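Local coordinates for haloacid dehalogenase/epoxide hydrolase family (Corynebacterium glutamicum ATCC 13032, PDB 2PR7), which belongs to the haloacid dehalogenase-like hydrolases and is probably a metal-dependent hydrolase, although its substrate is unknown, at residues V38-D43 against V72-E77; V95-S100 against V113-Q118. All coordinates share one frame; numbering follows the deposited sequence.

Contact 1: V38-D43 against V72-E77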
loop_
_atom_site.group_PDB
_atom_site.type_symbol
_atom_site.label_atom_id
_atom_site.label_comp_id
_atom_site.label_asym_id
_atom_site.label_seq_id
_atom_site.Cartn_x
_atom_site.Cartn_y
_atom_site.Cartn_z
ATOM N N VAL A 38 -0.897 0.918 -4.947
ATOM C CA VAL A 38 -0.750 -0.520 -5.148
ATOM C C VAL A 38 -0.973 -1.244 -3.834
ATOM O O VAL A 38 -0.466 -0.814 -2.795
ATOM C CB VAL A 38 0.657 -0.901 -5.655
ATOM C CG1 VAL A 38 0.720 -2.404 -5.950
ATOM C CG2 VAL A 38 0.984 -0.163 -6.858
ATOM N N ILE A 39 -1.730 -2.334 -3.866
ATOM C CA ILE A 39 -1.794 -3.263 -2.752
ATOM C C ILE A 39 -0.755 -4.319 -3.062
ATOM O O ILE A 39 -0.780 -4.926 -4.143
ATOM C CB ILE A 39 -3.183 -3.924 -2.591
ATOM C CG1 ILE A 39 -4.219 -2.875 -2.173
ATOM C CG2 ILE A 39 -3.112 -5.075 -1.593
ATOM C CD1 ILE A 39 -5.641 -3.346 -2.086
ATOM N N LEU A 40 0.180 -4.490 -2.133
ATOM C CA LEU A 40 1.237 -5.513 -2.245
ATOM C C LEU A 40 1.037 -6.414 -1.061
ATOM O O LEU A 40 1.294 -6.032 0.095
ATOM C CB LEU A 40 2.651 -4.953 -2.248
ATOM C CG LEU A 40 3.832 -5.925 -2.374
ATOM C CD1 LEU A 40 3.798 -6.647 -3.736
ATOM C CD2 LEU A 40 5.128 -5.193 -2.161
ATOM N N SER A 41 0.564 -7.626 -1.339
ATOM C CA SER A 41 0.180 -8.529 -0.284
ATOM C C SER A 41 0.904 -9.877 -0.380
ATOM O O SER A 41 0.972 -10.462 -1.475
ATOM C CB SER A 41 -1.324 -8.753 -0.401
ATOM O OG SER A 41 -1.814 -9.748 0.479
ATOM N N ASN A 42 1.353 -10.402 0.763
ATOM C CA ASN A 42 1.884 -11.749 0.823
ATOM C C ASN A 42 0.653 -12.631 1.038
ATOM O O ASN A 42 0.151 -12.704 2.152
ATOM C CB ASN A 42 2.866 -11.938 1.974
ATOM C CG ASN A 42 4.280 -11.424 1.645
ATOM O OD1 ASN A 42 4.537 -10.907 0.564
ATOM N ND2 ASN A 42 5.213 -11.581 2.595
ATOM N N ASP A 43 0.193 -13.291 -0.014
ATOM C CA ASP A 43 -1.096 -13.983 -0.026
ATOM C C ASP A 43 -0.962 -14.993 -1.167
ATOM O O ASP A 43 -0.282 -14.711 -2.154
ATOM C CB ASP A 43 -2.252 -13.030 -0.318
ATOM C CG ASP A 43 -3.622 -13.722 -0.238
ATOM O OD1 ASP A 43 -4.254 -13.690 0.853
ATOM O OD2 ASP A 43 -4.098 -14.324 -1.216
ATOM N N VAL A 72 7.465 -13.827 -5.827
ATOM C CA VAL A 72 8.369 -13.183 -4.844
ATOM C C VAL A 72 7.502 -12.633 -3.738
ATOM O O VAL A 72 6.311 -12.402 -3.953
ATOM C CB VAL A 72 9.207 -12.044 -5.476
ATOM C CG1 VAL A 72 10.197 -12.614 -6.470
ATOM C CG2 VAL A 72 8.314 -10.983 -6.134
ATOM N N GLU A 73 8.069 -12.444 -2.549
ATOM C CA GLU A 73 7.304 -11.967 -1.430
ATOM C C GLU A 73 8.054 -10.876 -0.657
ATOM O O GLU A 73 9.272 -10.804 -0.679
ATOM C CB GLU A 73 6.927 -13.100 -0.484
ATOM C CG GLU A 73 8.074 -13.852 0.098
ATOM C CD GLU A 73 7.620 -15.143 0.807
ATOM O OE1 GLU A 73 6.421 -15.495 0.776
ATOM O OE2 GLU A 73 8.492 -15.818 1.389
ATOM N N LYS A 74 7.309 -10.042 0.040
ATOM C CA LYS A 74 7.917 -9.100 0.963
ATOM C C LYS A 74 8.589 -9.960 2.014
ATOM O O LYS A 74 8.022 -10.970 2.407
ATOM C CB LYS A 74 6.835 -8.233 1.610
ATOM C CG LYS A 74 6.032 -7.394 0.609
ATOM C CD LYS A 74 4.921 -6.610 1.291
ATOM C CE LYS A 74 3.776 -7.462 1.832
ATOM N NZ LYS A 74 2.708 -6.736 2.481
ATOM N N PRO A 75 9.734 -9.525 2.547
ATOM C CA PRO A 75 10.446 -8.258 2.317
ATOM C C PRO A 75 11.454 -8.191 1.161
ATOM O O PRO A 75 12.219 -7.235 1.080
ATOM C CB PRO A 75 11.126 -8.011 3.675
ATOM C CG PRO A 75 11.486 -9.396 4.100
ATOM C CD PRO A 75 10.322 -10.257 3.680
ATOM N N GLU A 76 11.411 -9.146 0.240
ATOM C CA GLU A 76 12.379 -9.184 -0.869
ATOM C C GLU A 76 12.293 -7.928 -1.693
ATOM O O GLU A 76 11.176 -7.466 -2.008
ATOM C CB GLU A 76 12.124 -10.362 -1.805
ATOM C CG GLU A 76 12.182 -11.723 -1.137
ATOM C CD GLU A 76 12.034 -12.842 -2.135
ATOM O OE1 GLU A 76 13.079 -13.383 -2.547
ATOM O OE2 GLU A 76 10.897 -13.165 -2.529
ATOM N N GLU A 77 13.453 -7.368 -2.038
ATOM C CA GLU A 77 13.500 -6.151 -2.843
ATOM C C GLU A 77 12.666 -6.309 -4.129
ATOM O O GLU A 77 11.991 -5.384 -4.550
ATOM C CB GLU A 77 14.945 -5.780 -3.171
ATOM C CG GLU A 77 15.049 -4.595 -4.087
ATOM C CD GLU A 77 16.481 -4.090 -4.234
ATOM O OE1 GLU A 77 17.284 -4.304 -3.302
ATOM O OE2 GLU A 77 16.773 -3.451 -5.274
HETATM O O HOH W 1 1.340 -9.136 3.385
#

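Contact 2: V95-S100 against V113-Q118. With CA (calcium ion), chain C.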
loop_
_atom_site.group_PDB
_atom_site.type_symbol
_atom_site.label_atom_id
_atom_site.label_comp_id
_atom_site.label_asym_id
_atom_site.label_seq_id
_atom_site.Cartn_x
_atom_site.Cartn_y
_atom_site.Cartn_z
ATOM N N VAL A 95 6.122 5.084 -0.900
ATOM C CA VAL A 95 5.887 4.821 0.506
ATOM C C VAL A 95 5.284 3.415 0.661
ATOM O O VAL A 95 4.275 3.112 0.003
ATOM C CB VAL A 95 4.880 5.810 1.121
ATOM C CG1 VAL A 95 4.785 5.533 2.633
ATOM C CG2 VAL A 95 5.324 7.298 0.896
ATOM N N LEU A 96 5.782 2.609 1.586
ATOM C CA LEU A 96 5.160 1.342 1.920
ATOM C C LEU A 96 4.467 1.486 3.276
ATOM O O LEU A 96 5.135 1.901 4.248
ATOM C CB LEU A 96 6.189 0.217 2.044
ATOM C CG LEU A 96 5.586 -1.099 2.600
ATOM C CD1 LEU A 96 4.769 -1.787 1.440
ATOM C CD2 LEU A 96 6.613 -2.067 3.195
ATOM N N VAL A 97 3.208 1.095 3.362
ATOM C CA VAL A 97 2.540 1.017 4.609
ATOM C C VAL A 97 2.262 -0.466 4.907
ATOM O O VAL A 97 1.570 -1.135 4.157
ATOM C CB VAL A 97 1.219 1.838 4.579
ATOM C CG1 VAL A 97 0.386 1.665 5.921
ATOM C CG2 VAL A 97 1.443 3.322 4.188
ATOM N N ASP A 98 2.735 -0.961 6.038
ATOM C CA ASP A 98 2.639 -2.390 6.312
ATOM C C ASP A 98 2.656 -2.594 7.822
ATOM O O ASP A 98 3.358 -1.871 8.566
ATOM C CB ASP A 98 3.838 -3.097 5.658
ATOM C CG ASP A 98 3.649 -4.613 5.443
ATOM O OD1 ASP A 98 3.511 -5.364 6.425
ATOM O OD2 ASP A 98 3.748 -5.052 4.289
ATOM N N ASP A 99 1.920 -3.600 8.277
ATOM C CA ASP A 99 1.849 -3.909 9.708
ATOM C C ASP A 99 2.998 -4.829 10.188
ATOM O O ASP A 99 3.068 -5.157 11.359
ATOM C CB ASP A 99 0.492 -4.513 10.095
ATOM C CG ASP A 99 0.258 -5.859 9.467
ATOM O OD1 ASP A 99 0.585 -5.983 8.297
ATOM O OD2 ASP A 99 -0.210 -6.789 10.136
ATOM N N SER A 100 3.884 -5.222 9.279
ATOM C CA SER A 100 5.055 -6.026 9.605
ATOM C C SER A 100 6.303 -5.163 9.625
ATOM O O SER A 100 6.704 -4.613 8.582
ATOM C CB SER A 100 5.277 -7.146 8.611
ATOM O OG SER A 100 6.580 -7.657 8.744
ATOM N N VAL A 113 10.313 4.884 1.322
ATOM C CA VAL A 113 9.899 5.447 2.615
ATOM C C VAL A 113 8.963 4.457 3.310
ATOM O O VAL A 113 8.009 3.992 2.727
ATOM C CB VAL A 113 9.256 6.849 2.494
ATOM C CG1 VAL A 113 8.705 7.270 3.831
ATOM C CG2 VAL A 113 10.296 7.861 1.986
ATOM N N GLY A 114 9.231 4.148 4.574
ATOM C CA GLY A 114 8.471 3.149 5.307
ATOM C C GLY A 114 7.527 3.759 6.326
ATOM O O GLY A 114 7.917 4.684 7.055
ATOM N N VAL A 115 6.327 3.198 6.439
ATOM C CA VAL A 115 5.396 3.567 7.498
ATOM C C VAL A 115 4.898 2.304 8.141
ATOM O O VAL A 115 4.259 1.452 7.472
ATOM C CB VAL A 115 4.214 4.347 6.948
ATOM C CG1 VAL A 115 3.131 4.599 8.075
ATOM C CG2 VAL A 115 4.691 5.676 6.322
ATOM N N TYR A 116 5.195 2.147 9.443
ATOM C CA TYR A 116 4.719 1.004 10.217
ATOM C C TYR A 116 3.281 1.215 10.670
ATOM O O TYR A 116 2.969 2.179 11.335
ATOM C CB TYR A 116 5.619 0.801 11.412
ATOM C CG TYR A 116 5.250 -0.320 12.335
ATOM C CD1 TYR A 116 5.035 -1.597 11.856
ATOM C CD2 TYR A 116 5.114 -0.110 13.697
ATOM C CE1 TYR A 116 4.728 -2.630 12.693
ATOM C CE2 TYR A 116 4.816 -1.165 14.556
ATOM C CZ TYR A 116 4.642 -2.434 14.048
ATOM O OH TYR A 116 4.344 -3.521 14.877
ATOM N N TYR A 117 2.395 0.290 10.302
ATOM C CA TYR A 117 0.971 0.371 10.603
ATOM C C TYR A 117 0.657 -0.469 11.800
ATOM O O TYR A 117 0.652 -1.719 11.743
ATOM C CB TYR A 117 0.155 -0.148 9.438
ATOM C CG TYR A 117 -1.329 0.103 9.549
ATOM C CD1 TYR A 117 -1.874 1.298 9.092
ATOM C CD2 TYR A 117 -2.175 -0.824 10.045
ATOM C CE1 TYR A 117 -3.199 1.525 9.156
ATOM C CE2 TYR A 117 -3.505 -0.586 10.109
ATOM C CZ TYR A 117 -3.997 0.605 9.656
ATOM O OH TYR A 117 -5.355 0.878 9.689
ATOM N N GLN A 118 0.504 0.189 12.923
ATOM C CA GLN A 118 -0.000 -0.494 14.112
ATOM C C GLN A 118 -1.400 0.015 14.469
ATOM O O GLN A 118 -2.234 -0.742 14.937
ATOM C CB GLN A 118 1.014 -0.326 15.248
ATOM C CG GLN A 118 0.660 -1.026 16.541
ATOM C CD GLN A 118 1.862 -1.043 17.519
ATOM O OE1 GLN A 118 2.283 0.012 17.960
ATOM N NE2 GLN A 118 2.357 -2.251 17.906
HETATM CA CA CA C . -0.049 -7.621 6.701
HETATM O O HOH W 2 2.375 -7.646 6.914
HETATM O O HOH W 3 1.455 -4.022 13.663
HETATM O O HOH W 4 -0.726 -9.470 8.566
HETATM O O HOH W 5 0.078 -10.053 6.513
#

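Contact 1: V38-D43 against V72-E77
Lys-74, which meets Leu-40 and Asn-42 at the end of strand 36-41, probably corresponds to the motif III lysine of haloacid dehalogenase-like hydrolases, and that strand end to motif II. The long lysine chain lies along Leu-40, the two side chains running in opposite directions, with Leu-40 CD2 3.7 Å from Lys-74 CG. Leucine suits this buried spot because its branch covers the methylenes while the ammonium group travels on to polar partners. A bend at chi3 (-69°) interrupts an otherwise extended tail, and NZ donates to Leu-40 O at 2.9 Å, approaching somewhat off the carbonyl plane. NZ also donates to a water 2.9 Å away that accepts from Asn-42 N, and it forms a salt bridge with Asp-98, so several acceptors fix its position.

Asn-42 holds the lysine backbone with both ends of its amide. Lys-74 N reaches a lone pair of Asn-42 OD1 in the carbonyl plane at 3.0 Å, while Asn-42 ND2 gives a straighter bond to Lys-74 O at 2.9 Å (167° at the hydrogen), the acceptor lying almost in the amide plane. Asparagine fits because its amide offers a donor and an acceptor together, and the paired bonds restrict its rotation. Asn-42 OD1 also lies 3.4 Å from Glu-73 CB.

The loop is further shaped by a cis peptide before Pro-75 and by Glu-73 N, which donates to Glu-76 OE2 at 2.9 Å; Glu-76 is the N-cap of the following helix. Around the contact, Phe-80 of helix 77-86 touches both Leu-40 and Lys-74, Leu-65 of strand 63-66 and Leu-70 of helix 67-70 pack on Leu-40, and strand 36-41 hydrogen-bonds to strand 4-7.

Contact 2: V95-S100 against V113-Q118
At the calcium site, Asp-99 meets Tyr-116 and Tyr-117 where two neighbouring parallel strands end. Strand segments 95-98 and 113-116 run 19° apart in direction. They are joined by Leu-96 N to Val-113 O, Val-115 N to Leu-96 O and a longer bond from Asp-98 N to Val-115 O (3.2 Å). Tyr-117 N then donates to Asp-98 O at 2.9 Å from well above the carbonyl plane, unlike the three nearly axial bonds before it.

One face carries Val-95, Val-97, Val-113 and Val-115, whose beta-branched side chains suit extended backbone. Val-95 CG1 meets Val-115 CG2 at 3.7 Å, and Val-97 CG1 lies 3.9 Å from Tyr-117 CD1. Residues of helix 120-131 cover this valine face, and the Tyr-117 hydroxyl is hydrogen-bonded to Trp-23. On the other side Tyr-116 swings its ring, CG anti to the backbone N, past the strand end; its CE1 edge lies 3.3 Å from Asp-99 O. A water joins that oxygen to Tyr-117 O and Tyr-116 OH.

Asp-99 OD1 binds calcium at 2.4 Å, with Asp-8, Ala-10 and waters completing the site. Aspartate is short enough to bring a carboxylate oxygen to the ion directly from the strand end. Asp-98 OD1 takes both Ser-100 N, forming an Asx turn, and a calcium-bound water, a second-shell role; OD2 engages Asn-103 and Lys-74. Ser-100 is at the N-cap position of helix 101-110. Adjacent aspartates at the end of the strand beside the central one probably correspond to motif IV of the haloacid dehalogenase fold, here within a beta-alpha-beta crossover.

How the contacts relate
From the N terminus, strand 4-7 enters the middle of the parallel sheet and leads to the metal-binding residues Asp-8 and Ala-10. After helix 17-32 the chain forms strand 36-41 on one flank, and contact 1 closes the excursion through helix 50-57, strand 63-66 and helix 67-70. Helix 77-86 then carries it across to strand 94-98 on the other flank, where contact 2 closes the shorter loop around helix 101-110. The two loops are in series, neither nested nor crossed. Their ends converge at the same end of the sheet, beside the calcium site, where the salt bridge between Lys-74 and Asp-98 joins contact 1 to contact 2.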